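Local coordinates for fucolectin-related protein (Streptococcus pneumoniae, PDB 2WMF) that probably hydrolyses glycosidic bonds in host blood-group carbohydrate antigens, as the catalytic module of a pneumococcal family 98 glycoside hydrolase, at residues H176-W187 with L207-D218; S273-N281 with E361-G369. All blocks are in the same frame, centred on the assembly; numbering follows the deposited sequence.

Interaction 1 (H176-W187 with L207-D218)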
loop_
_atom_site.group_PDB
_atom_site.type_symbol
_atom_site.label_atom_id
_atom_site.label_comp_id
_atom_site.label_asym_id
_atom_site.label_seq_id
_atom_site.Cartn_x
_atom_site.Cartn_y
_atom_site.Cartn_z
ATOM N N HIS A 176 -2.846 17.230 8.359
ATOM C CA HIS A 176 -2.247 15.909 8.675
ATOM C C HIS A 176 -0.718 15.903 8.496
ATOM O O HIS A 176 -0.196 16.434 7.525
ATOM C CB HIS A 176 -2.842 14.817 7.793
ATOM C CG HIS A 176 -4.250 14.444 8.148
ATOM N ND1 HIS A 176 -5.360 15.044 7.571
ATOM C CD2 HIS A 176 -4.721 13.529 9.030
ATOM C CE1 HIS A 176 -6.453 14.520 8.108
ATOM N NE2 HIS A 176 -6.092 13.584 8.990
ATOM N N PHE A 177 -0.052 15.259 9.440
ATOM C CA PHE A 177 1.364 14.941 9.371
ATOM C C PHE A 177 1.436 13.466 9.017
ATOM O O PHE A 177 0.911 12.606 9.744
ATOM C CB PHE A 177 2.052 15.199 10.715
ATOM C CG PHE A 177 3.577 15.014 10.694
ATOM C CD1 PHE A 177 4.394 16.057 10.331
ATOM C CD2 PHE A 177 4.151 13.764 10.957
ATOM C CE1 PHE A 177 5.776 15.926 10.281
ATOM C CE2 PHE A 177 5.517 13.606 10.929
ATOM C CZ PHE A 177 6.336 14.669 10.572
ATOM N N ILE A 178 2.093 13.183 7.895
ATOM C CA ILE A 178 2.166 11.800 7.342
ATOM C C ILE A 178 3.627 11.356 7.354
ATOM O O ILE A 178 4.469 11.958 6.675
ATOM C CB ILE A 178 1.567 11.697 5.930
ATOM C CG1 ILE A 178 0.120 12.219 5.936
ATOM C CG2 ILE A 178 1.639 10.219 5.394
ATOM C CD1 ILE A 178 -0.591 12.087 4.612
ATOM N N TRP A 179 3.897 10.290 8.116
ATOM C CA TRP A 179 5.269 9.779 8.297
ATOM C C TRP A 179 5.427 8.383 7.659
ATOM O O TRP A 179 4.862 7.431 8.164
ATOM C CB TRP A 179 5.637 9.713 9.799
ATOM C CG TRP A 179 7.102 9.498 10.084
ATOM C CD1 TRP A 179 8.054 8.980 9.237
ATOM C CD2 TRP A 179 7.776 9.783 11.312
ATOM N NE1 TRP A 179 9.263 8.918 9.867
ATOM C CE2 TRP A 179 9.124 9.392 11.147
ATOM C CE3 TRP A 179 7.368 10.319 12.548
ATOM C CZ2 TRP A 179 10.073 9.561 12.163
ATOM C CZ3 TRP A 179 8.283 10.476 13.549
ATOM C CH2 TRP A 179 9.631 10.089 13.359
ATOM N N HIS A 180 6.166 8.291 6.551
ATOM C CA HIS A 180 6.455 7.008 5.890
ATOM C C HIS A 180 7.837 6.538 6.325
ATOM O O HIS A 180 8.859 7.234 6.136
ATOM C CB HIS A 180 6.483 7.161 4.358
ATOM C CG HIS A 180 5.145 7.381 3.714
ATOM N ND1 HIS A 180 4.214 6.374 3.545
ATOM C CD2 HIS A 180 4.625 8.482 3.121
ATOM C CE1 HIS A 180 3.162 6.858 2.899
ATOM N NE2 HIS A 180 3.385 8.129 2.617
ATOM N N ASP A 181 7.902 5.330 6.887
ATOM C CA ASP A 181 9.193 4.762 7.324
ATOM C C ASP A 181 9.019 3.276 7.591
ATOM O O ASP A 181 7.927 2.725 7.390
ATOM C CB ASP A 181 9.776 5.544 8.531
ATOM C CG ASP A 181 11.087 6.206 8.223
ATOM O OD1 ASP A 181 11.873 5.601 7.454
ATOM O OD2 ASP A 181 11.306 7.355 8.719
ATOM N N HIS A 182 10.101 2.614 7.965
ATOM C CA HIS A 182 10.137 1.160 7.908
ATOM C C HIS A 182 11.108 0.584 8.926
ATOM O O HIS A 182 12.036 1.280 9.366
ATOM C CB HIS A 182 10.524 0.708 6.498
ATOM C CG HIS A 182 9.827 -0.526 6.072
ATOM N ND1 HIS A 182 10.429 -1.755 5.923
ATOM C CD2 HIS A 182 8.512 -0.721 5.830
ATOM C CE1 HIS A 182 9.521 -2.640 5.554
ATOM N NE2 HIS A 182 8.347 -2.040 5.509
ATOM N N GLU A 183 10.889 -0.698 9.218
ATOM C CA GLU A 183 11.695 -1.583 10.050
ATOM C C GLU A 183 11.255 -1.595 11.482
ATOM O O GLU A 183 10.875 -0.567 12.029
ATOM C CB GLU A 183 13.207 -1.309 9.866
ATOM C CG GLU A 183 13.657 -1.468 8.367
ATOM C CD GLU A 183 15.168 -1.341 8.145
ATOM O OE1 GLU A 183 15.945 -1.626 9.077
ATOM O OE2 GLU A 183 15.561 -1.021 7.016
ATOM N N LYS A 184 11.352 -2.760 12.102
ATOM C CA LYS A 184 10.849 -2.958 13.457
ATOM C C LYS A 184 11.612 -2.081 14.464
ATOM O O LYS A 184 11.010 -1.350 15.242
ATOM C CB LYS A 184 10.970 -4.421 13.880
ATOM C CG LYS A 184 10.164 -5.433 13.011
ATOM C CD LYS A 184 10.744 -6.847 13.090
ATOM C CE LYS A 184 10.226 -7.783 12.017
ATOM N NZ LYS A 184 11.168 -8.934 11.681
ATOM N N TRP A 185 12.945 -2.188 14.483
ATOM C CA TRP A 185 13.762 -1.417 15.461
ATOM C C TRP A 185 13.483 0.088 15.302
ATOM O O TRP A 185 13.459 0.825 16.290
ATOM C CB TRP A 185 15.264 -1.738 15.266
ATOM C CG TRP A 185 15.794 -1.137 14.020
ATOM C CD1 TRP A 185 15.752 -1.679 12.743
ATOM C CD2 TRP A 185 16.355 0.170 13.875
ATOM N NE1 TRP A 185 16.243 -0.759 11.828
ATOM C CE2 TRP A 185 16.624 0.372 12.497
ATOM C CE3 TRP A 185 16.662 1.209 14.776
ATOM C CZ2 TRP A 185 17.191 1.541 12.026
ATOM C CZ3 TRP A 185 17.210 2.394 14.278
ATOM C CH2 TRP A 185 17.432 2.550 12.927
ATOM N N PHE A 186 13.264 0.535 14.062
ATOM C CA PHE A 186 13.110 1.942 13.749
ATOM C C PHE A 186 11.816 2.470 14.390
ATOM O O PHE A 186 11.802 3.455 15.125
ATOM C CB PHE A 186 13.126 2.190 12.223
ATOM C CG PHE A 186 12.973 3.638 11.878
ATOM C CD1 PHE A 186 14.071 4.464 11.777
ATOM C CD2 PHE A 186 11.706 4.192 11.746
ATOM C CE1 PHE A 186 13.957 5.821 11.538
ATOM C CE2 PHE A 186 11.560 5.582 11.497
ATOM C CZ PHE A 186 12.702 6.402 11.419
ATOM N N TRP A 187 10.705 1.826 14.070
ATOM C CA TRP A 187 9.436 2.263 14.624
ATOM C C TRP A 187 9.405 2.093 16.147
ATOM O O TRP A 187 8.766 2.919 16.864
ATOM C CB TRP A 187 8.247 1.555 13.934
ATOM C CG TRP A 187 7.919 2.131 12.609
ATOM C CD1 TRP A 187 7.940 1.493 11.411
ATOM C CD2 TRP A 187 7.448 3.465 12.331
ATOM N NE1 TRP A 187 7.552 2.341 10.404
ATOM C CE2 TRP A 187 7.261 3.564 10.938
ATOM C CE3 TRP A 187 7.198 4.592 13.122
ATOM C CZ2 TRP A 187 6.802 4.743 10.311
ATOM C CZ3 TRP A 187 6.796 5.774 12.502
ATOM C CH2 TRP A 187 6.581 5.837 11.113
ATOM N N LEU A 207 -2.400 12.671 12.820
ATOM C CA LEU A 207 -1.197 11.878 12.528
ATOM C C LEU A 207 -1.558 10.654 11.675
ATOM O O LEU A 207 -2.496 9.946 11.985
ATOM C CB LEU A 207 -0.544 11.385 13.813
ATOM C CG LEU A 207 0.779 10.602 13.742
ATOM C CD1 LEU A 207 1.867 11.411 12.952
ATOM C CD2 LEU A 207 1.257 10.170 15.140
ATOM N N VAL A 208 -0.766 10.410 10.644
ATOM C CA VAL A 208 -0.810 9.170 9.869
ATOM C C VAL A 208 0.585 8.544 9.924
ATOM O O VAL A 208 1.565 9.212 9.545
ATOM C CB VAL A 208 -1.146 9.414 8.398
ATOM C CG1 VAL A 208 -1.217 8.069 7.666
ATOM C CG2 VAL A 208 -2.460 10.257 8.273
ATOM N N LEU A 209 0.681 7.306 10.423
ATOM C CA LEU A 209 1.947 6.565 10.433
ATOM C C LEU A 209 1.827 5.517 9.308
ATOM O O LEU A 209 0.772 4.897 9.111
ATOM C CB LEU A 209 2.219 5.953 11.806
ATOM C CG LEU A 209 2.416 6.981 12.949
ATOM C CD1 LEU A 209 2.607 6.306 14.342
ATOM C CD2 LEU A 209 3.514 7.996 12.561
ATOM N N ALA A 210 2.892 5.342 8.545
ATOM C CA ALA A 210 2.819 4.538 7.322
ATOM C C ALA A 210 4.113 3.821 6.995
ATOM O O ALA A 210 5.199 4.283 7.309
ATOM C CB ALA A 210 2.349 5.430 6.116
ATOM N N THR A 211 3.966 2.692 6.324
ATOM C CA THR A 211 5.109 1.889 5.995
ATOM C C THR A 211 5.841 2.450 4.756
ATOM O O THR A 211 5.356 3.322 4.042
ATOM C CB THR A 211 4.673 0.408 5.713
ATOM O OG1 THR A 211 3.961 0.364 4.461
ATOM C CG2 THR A 211 3.773 -0.162 6.849
ATOM N N LYS A 212 7.007 1.902 4.494
ATOM C CA LYS A 212 7.757 2.188 3.256
ATOM C C LYS A 212 8.756 1.055 2.998
ATOM O O LYS A 212 9.919 1.103 3.442
ATOM C CB LYS A 212 8.493 3.515 3.339
ATOM C CG LYS A 212 9.208 3.914 2.013
ATOM C CD LYS A 212 9.873 5.290 2.032
ATOM C CE LYS A 212 10.242 5.707 0.590
ATOM N NZ LYS A 212 11.492 5.023 0.149
ATOM N N ASN A 213 8.292 0.056 2.244
ATOM C CA ASN A 213 8.976 -1.250 2.168
ATOM C C ASN A 213 10.152 -1.394 1.185
ATOM O O ASN A 213 10.604 -2.511 0.888
ATOM C CB ASN A 213 7.951 -2.373 2.053
ATOM C CG ASN A 213 7.146 -2.340 0.806
ATOM O OD1 ASN A 213 7.375 -1.521 -0.100
ATOM N ND2 ASN A 213 6.150 -3.254 0.739
ATOM N N THR A 214 10.697 -0.262 0.797
ATOM C CA THR A 214 11.932 -0.154 0.017
ATOM C C THR A 214 13.110 -1.042 0.486
ATOM O O THR A 214 13.766 -1.647 -0.382
ATOM C CB THR A 214 12.424 1.327 0.047
ATOM O OG1 THR A 214 11.308 2.231 -0.110
ATOM C CG2 THR A 214 13.480 1.607 -1.042
ATOM N N PRO A 215 13.432 -1.031 1.799
ATOM C CA PRO A 215 14.676 -1.691 2.220
ATOM C C PRO A 215 14.612 -3.211 2.346
ATOM O O PRO A 215 15.560 -3.828 2.859
ATOM C CB PRO A 215 14.976 -1.049 3.578
ATOM C CG PRO A 215 13.581 -0.824 4.161
ATOM C CD PRO A 215 12.769 -0.389 2.967
ATOM N N ILE A 216 13.515 -3.816 1.863
ATOM C CA ILE A 216 13.422 -5.267 1.715
ATOM C C ILE A 216 13.809 -6.015 2.969
ATOM O O ILE A 216 14.615 -6.971 2.956
ATOM C CB ILE A 216 14.125 -5.808 0.418
ATOM C CG1 ILE A 216 15.606 -5.470 0.338
ATOM C CG2 ILE A 216 13.411 -5.312 -0.819
ATOM C CD1 ILE A 216 16.319 -6.297 -0.730
ATOM N N ARG A 217 13.201 -5.580 4.064
ATOM C CA ARG A 217 13.371 -6.205 5.399
ATOM C C ARG A 217 12.133 -5.852 6.222
ATOM O O ARG A 217 11.491 -4.800 6.000
ATOM C CB ARG A 217 14.558 -5.624 6.166
ATOM C CG ARG A 217 15.887 -5.649 5.547
ATOM C CD ARG A 217 16.841 -4.947 6.542
ATOM N NE ARG A 217 16.849 -5.663 7.818
ATOM C CZ ARG A 217 17.493 -6.806 8.049
ATOM N NH1 ARG A 217 18.247 -7.378 7.094
ATOM N NH2 ARG A 217 17.382 -7.378 9.240
ATOM N N ASP A 218 11.795 -6.730 7.142
ATOM C CA ASP A 218 10.817 -6.436 8.164
ATOM C C ASP A 218 9.446 -6.090 7.634
ATOM O O ASP A 218 8.710 -5.347 8.295
ATOM C CB ASP A 218 11.294 -5.281 9.074
ATOM C CG ASP A 218 12.428 -5.674 9.988
ATOM O OD1 ASP A 218 12.848 -6.859 10.000
ATOM O OD2 ASP A 218 12.921 -4.789 10.733
HETATM O O HOH W 1 15.605 -4.220 10.012
HETATM O O HOH W 2 14.221 -4.554 13.162
#

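Interaction 2 (S273-N281 with E361-G369)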
loop_
_atom_site.group_PDB
_atom_site.type_symbol
_atom_site.label_atom_id
_atom_site.label_comp_id
_atom_site.label_asym_id
_atom_site.label_seq_id
_atom_site.Cartn_x
_atom_site.Cartn_y
_atom_site.Cartn_z
ATOM N N SER A 273 -0.580 -5.610 -10.995
ATOM C CA SER A 273 -1.544 -6.180 -10.035
ATOM C C SER A 273 -0.895 -6.450 -8.680
ATOM O O SER A 273 -1.566 -6.464 -7.638
ATOM C CB SER A 273 -2.137 -7.466 -10.576
ATOM O OG SER A 273 -1.086 -8.340 -10.900
ATOM N N MET A 274 0.418 -6.654 -8.665
ATOM C CA MET A 274 1.088 -6.871 -7.385
ATOM C C MET A 274 1.143 -5.577 -6.537
ATOM O O MET A 274 1.136 -5.638 -5.299
ATOM C CB MET A 274 2.490 -7.454 -7.559
ATOM C CG MET A 274 3.255 -7.708 -6.250
ATOM S SD MET A 274 4.858 -8.517 -6.610
ATOM C CE MET A 274 5.682 -8.194 -5.048
ATOM N N ILE A 275 1.224 -4.430 -7.199
ATOM C CA ILE A 275 1.094 -3.133 -6.510
ATOM C C ILE A 275 -0.268 -3.099 -5.731
ATOM O O ILE A 275 -0.345 -2.753 -4.531
ATOM C CB ILE A 275 1.162 -1.958 -7.466
ATOM C CG1 ILE A 275 2.526 -1.875 -8.160
ATOM C CG2 ILE A 275 0.958 -0.627 -6.719
ATOM C CD1 ILE A 275 2.495 -0.992 -9.399
ATOM N N ALA A 276 -1.323 -3.509 -6.443
ATOM C CA ALA A 276 -2.664 -3.650 -5.831
ATOM C C ALA A 276 -2.717 -4.660 -4.683
ATOM O O ALA A 276 -3.421 -4.431 -3.665
ATOM C CB ALA A 276 -3.716 -3.946 -6.886
ATOM N N MET A 277 -1.989 -5.767 -4.817
ATOM C CA MET A 277 -1.924 -6.735 -3.715
ATOM C C MET A 277 -1.265 -6.137 -2.443
ATOM O O MET A 277 -1.725 -6.375 -1.306
ATOM C CB MET A 277 -1.215 -7.993 -4.179
ATOM C CG MET A 277 -2.033 -8.735 -5.260
ATOM S SD MET A 277 -1.093 -9.801 -6.421
ATOM C CE MET A 277 -0.124 -10.647 -5.282
ATOM N N GLU A 278 -0.200 -5.345 -2.617
ATOM C CA GLU A 278 0.372 -4.575 -1.510
ATOM C C GLU A 278 -0.689 -3.615 -0.873
ATOM O O GLU A 278 -0.766 -3.514 0.345
ATOM C CB GLU A 278 1.648 -3.817 -1.928
ATOM C CG GLU A 278 2.757 -4.654 -2.541
ATOM C CD GLU A 278 4.092 -3.961 -2.481
ATOM O OE1 GLU A 278 4.380 -3.295 -1.471
ATOM O OE2 GLU A 278 4.864 -4.032 -3.469
ATOM N N MET A 279 -1.491 -2.954 -1.714
ATOM C CA MET A 279 -2.562 -2.109 -1.190
ATOM C C MET A 279 -3.586 -2.962 -0.419
ATOM O O MET A 279 -4.083 -2.546 0.628
ATOM C CB MET A 279 -3.301 -1.350 -2.305
ATOM C CG MET A 279 -2.375 -0.415 -3.143
ATOM S SD MET A 279 -3.227 0.202 -4.632
ATOM C CE MET A 279 -4.467 1.303 -3.941
ATOM N N MET A 280 -3.907 -4.161 -0.937
ATOM C CA MET A 280 -4.814 -5.055 -0.215
ATOM C C MET A 280 -4.347 -5.408 1.212
ATOM O O MET A 280 -5.146 -5.488 2.100
ATOM C CB MET A 280 -5.022 -6.344 -0.997
ATOM C CG MET A 280 -6.105 -7.240 -0.421
ATOM S SD MET A 280 -6.286 -8.826 -1.278
ATOM C CE MET A 280 -7.105 -8.281 -2.771
ATOM N N ASN A 281 -3.040 -5.608 1.429
ATOM C CA ASN A 281 -2.500 -5.866 2.753
ATOM C C ASN A 281 -2.810 -4.731 3.719
ATOM O O ASN A 281 -3.003 -4.971 4.920
ATOM C CB ASN A 281 -0.971 -6.025 2.662
ATOM C CG ASN A 281 -0.532 -7.366 2.079
ATOM O OD1 ASN A 281 -1.348 -8.231 1.720
ATOM N ND2 ASN A 281 0.789 -7.513 1.934
ATOM N N GLU A 361 10.182 -11.936 4.940
ATOM C CA GLU A 361 9.917 -10.537 5.320
ATOM C C GLU A 361 10.630 -9.519 4.429
ATOM O O GLU A 361 10.425 -8.314 4.590
ATOM C CB GLU A 361 10.201 -10.279 6.774
ATOM C CG GLU A 361 9.236 -10.881 7.776
ATOM C CD GLU A 361 9.332 -10.145 9.085
ATOM O OE1 GLU A 361 8.836 -8.987 9.122
ATOM O OE2 GLU A 361 9.914 -10.726 10.026
ATOM N N THR A 362 11.441 -9.984 3.465
ATOM C CA THR A 362 12.071 -9.085 2.513
ATOM C C THR A 362 11.071 -8.590 1.467
ATOM O O THR A 362 11.330 -7.598 0.798
ATOM C CB THR A 362 13.330 -9.652 1.795
ATOM O OG1 THR A 362 12.940 -10.566 0.775
ATOM C CG2 THR A 362 14.299 -10.265 2.798
ATOM N N MET A 363 9.941 -9.293 1.349
ATOM C CA MET A 363 8.927 -8.980 0.361
ATOM C C MET A 363 7.531 -8.938 0.998
ATOM O O MET A 363 7.319 -9.450 2.087
ATOM C CB MET A 363 8.961 -10.042 -0.745
ATOM C CG MET A 363 10.272 -9.968 -1.543
ATOM S SD MET A 363 10.297 -8.527 -2.615
ATOM C CE MET A 363 9.215 -9.112 -3.972
ATOM N N PRO A 364 6.621 -8.232 0.339
ATOM C CA PRO A 364 5.391 -7.850 1.043
ATOM C C PRO A 364 4.284 -8.879 1.062
ATOM O O PRO A 364 3.363 -8.761 1.896
ATOM C CB PRO A 364 4.928 -6.606 0.243
ATOM C CG PRO A 364 5.456 -6.840 -1.134
ATOM C CD PRO A 364 6.769 -7.503 -0.928
ATOM N N LEU A 365 4.289 -9.856 0.146
ATOM C CA LEU A 365 3.102 -10.711 0.030
ATOM C C LEU A 365 3.020 -11.673 1.222
ATOM O O LEU A 365 4.020 -12.190 1.681
ATOM C CB LEU A 365 3.055 -11.472 -1.304
ATOM C CG LEU A 365 3.199 -10.643 -2.578
ATOM C CD1 LEU A 365 3.175 -11.539 -3.856
ATOM C CD2 LEU A 365 2.124 -9.521 -2.615
ATOM N N TYR A 366 1.792 -11.872 1.714
ATOM C CA TYR A 366 1.558 -12.838 2.795
ATOM C C TYR A 366 1.170 -14.218 2.209
ATOM O O TYR A 366 0.466 -14.292 1.217
ATOM C CB TYR A 366 0.437 -12.352 3.703
ATOM C CG TYR A 366 0.864 -11.144 4.510
ATOM C CD1 TYR A 366 2.068 -11.165 5.224
ATOM C CD2 TYR A 366 0.116 -9.954 4.513
ATOM C CE1 TYR A 366 2.473 -10.067 5.978
ATOM C CE2 TYR A 366 0.521 -8.850 5.276
ATOM C CZ TYR A 366 1.697 -8.905 6.012
ATOM O OH TYR A 366 2.108 -7.825 6.786
ATOM N N ASN A 367 1.572 -15.302 2.860
ATOM C CA ASN A 367 1.187 -16.624 2.349
ATOM C C ASN A 367 -0.217 -17.041 2.793
ATOM O O ASN A 367 -0.909 -17.771 2.117
ATOM C CB ASN A 367 2.157 -17.652 2.846
ATOM C CG ASN A 367 3.572 -17.353 2.424
ATOM O OD1 ASN A 367 4.028 -17.798 1.332
ATOM N ND2 ASN A 367 4.274 -16.605 3.238
ATOM N N ASN A 368 -0.588 -16.559 3.975
ATOM C CA ASN A 368 -1.760 -17.043 4.724
ATOM C C ASN A 368 -2.526 -15.824 5.242
ATOM O O ASN A 368 -1.887 -14.908 5.784
ATOM C CB ASN A 368 -1.226 -17.885 5.912
ATOM C CG ASN A 368 -2.218 -18.858 6.468
ATOM O OD1 ASN A 368 -3.421 -18.770 6.227
ATOM N ND2 ASN A 368 -1.687 -19.863 7.201
ATOM N N GLY A 369 -3.858 -15.879 5.205
ATOM C CA GLY A 369 -4.718 -14.856 5.778
ATOM C C GLY A 369 -5.383 -15.233 7.092
ATOM O O GLY A 369 -6.147 -14.456 7.610
#

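Interaction 1 (H176-W187 with L207-D218)
Strands 176-180 and 207-212 run parallel, their axes 4.8 Å apart at closest and 20° from one another, with Phe177 beside Leu207 and His180 beside Ala210. Backbone bonds alternate along the ladder: Phe177 O takes Val208 N, Val208 O takes Trp179 N, Trp179 O takes Ala210 N, and Ala210 O takes Asp181 N. Phe177, Trp179, Leu207 and Leu209 share one face of the sheet. With CG anti to the backbone N (chi1 -175°), Phe177 lies alongside Leu207, whose CD1 sits at the ring edge 3.8 Å from Phe177 CD2. Trp187, from the following helix, lays its CH2 over a face of the Trp179 indole and brings CZ3 to within 4.0 Å of Leu209 CD2. These are strands five and six of the closed eight-stranded parallel barrel, and their large apolar side chains face the surrounding helices 159-172 and 219-231. Ile178, His180, Val208 and Ala210 occupy the other face, where Ile178 CG1 packs 3.9 Å from Val208 CB. The His180 ring turns its ND1-H to Thr211 O, close to the ring plane, at 3.3 Å. Beyond the strands, at their C-terminal ends, the His182 ring is clasped by the second loop: Asn213 CA lies over one face, 3.6 Å from the centroid, while Arg217 O stands at the ring edge. Asp218 grips the start of helix 184-192. Its OD2 accepts Lys184 N at 2.9 Å, on the anti side but 32° out of the carboxylate plane; its OD1 receives Lys184 NZ from above that plane, in a salt bridge of 3.2 Å. Lys184 NZ is also paired with Glu361. One water donates to both Glu183 OE1 and Asp218 OD2 and accepts from Arg217 NE, bridging two perpendicular carboxylates.

Interaction 2 (S273-N281 with E361-G369)
Leu365 is the apolar centre, with the end of Met277 set against both its methyls: Met277 CE lies 3.7 Å from Leu365 CD1 and from Leu365 CD2 alike. A bend at the last torsion of Met277 (chi3 48°) brings that methyl round to the leucine. Met274, one turn earlier on helix 272-283, stays fully extended, with CG anti to the backbone N, and reaches across to the loop. Its CE comes to 3.8 Å from Met363 CE, the two side chains crossing at about a right angle, and also touches Pro364 CG. Next outward, the Pro364 ring rests obliquely against the end of Glu278, its CG 3.5 Å from Glu278 CD and in reach of both carboxylate oxygens. The carboxylate itself is held by Asn213 and Lys246, and the proline packs against its flank. The loop 361-369, from the C-terminal family region, is thereby pressed against the last helix before strand 289-293, the eighth of the barrel; Tyr434 of strand 430-434, in an antiparallel sheet, touches both Met277 and Leu365. At the polar edge, Asn281 ND2 gives a weak, strongly bent bond to Pro364 O, 2.9 Å long with 116° at the hydrogen. The Asn281 amide passes obliquely by the Tyr366 ring, planes 33° apart, with OD1 3.6 Å from Tyr366 CD2. Tyr434 OH binds Asn281 OD1, whereas Tyr366 OH goes to Asp223. With only one weak hydrogen bond directly across it, this buried contact depends chiefly on flexible thioether chains fitted to leucine and proline, while the stronger polar partners of Glu278, Asn281 and Tyr366 tie its rim to neighbouring parts of the protein.

How the interactions relate
From the N terminus, interaction 1 comes first: it closes the short, largely helical excursion between barrel strands 176-180 and 207-212. The chain then adds strand 237-243. Interaction 2 closes a longer loop, which runs from helix 272-283 through the eighth barrel strand, 289-293, to 361-369 in the C-terminal family region. The two loops follow in series, neither nested nor crossed, yet they meet in space with centres about 16 Å apart. Two polar pairs join them: through Lys184 and Glu361 the start of helix 184-192 meets loop 361-369, and through Asn213 and Glu278, probably hydrogen-bonded, the loop after strand 207-212 meets helix 272-283.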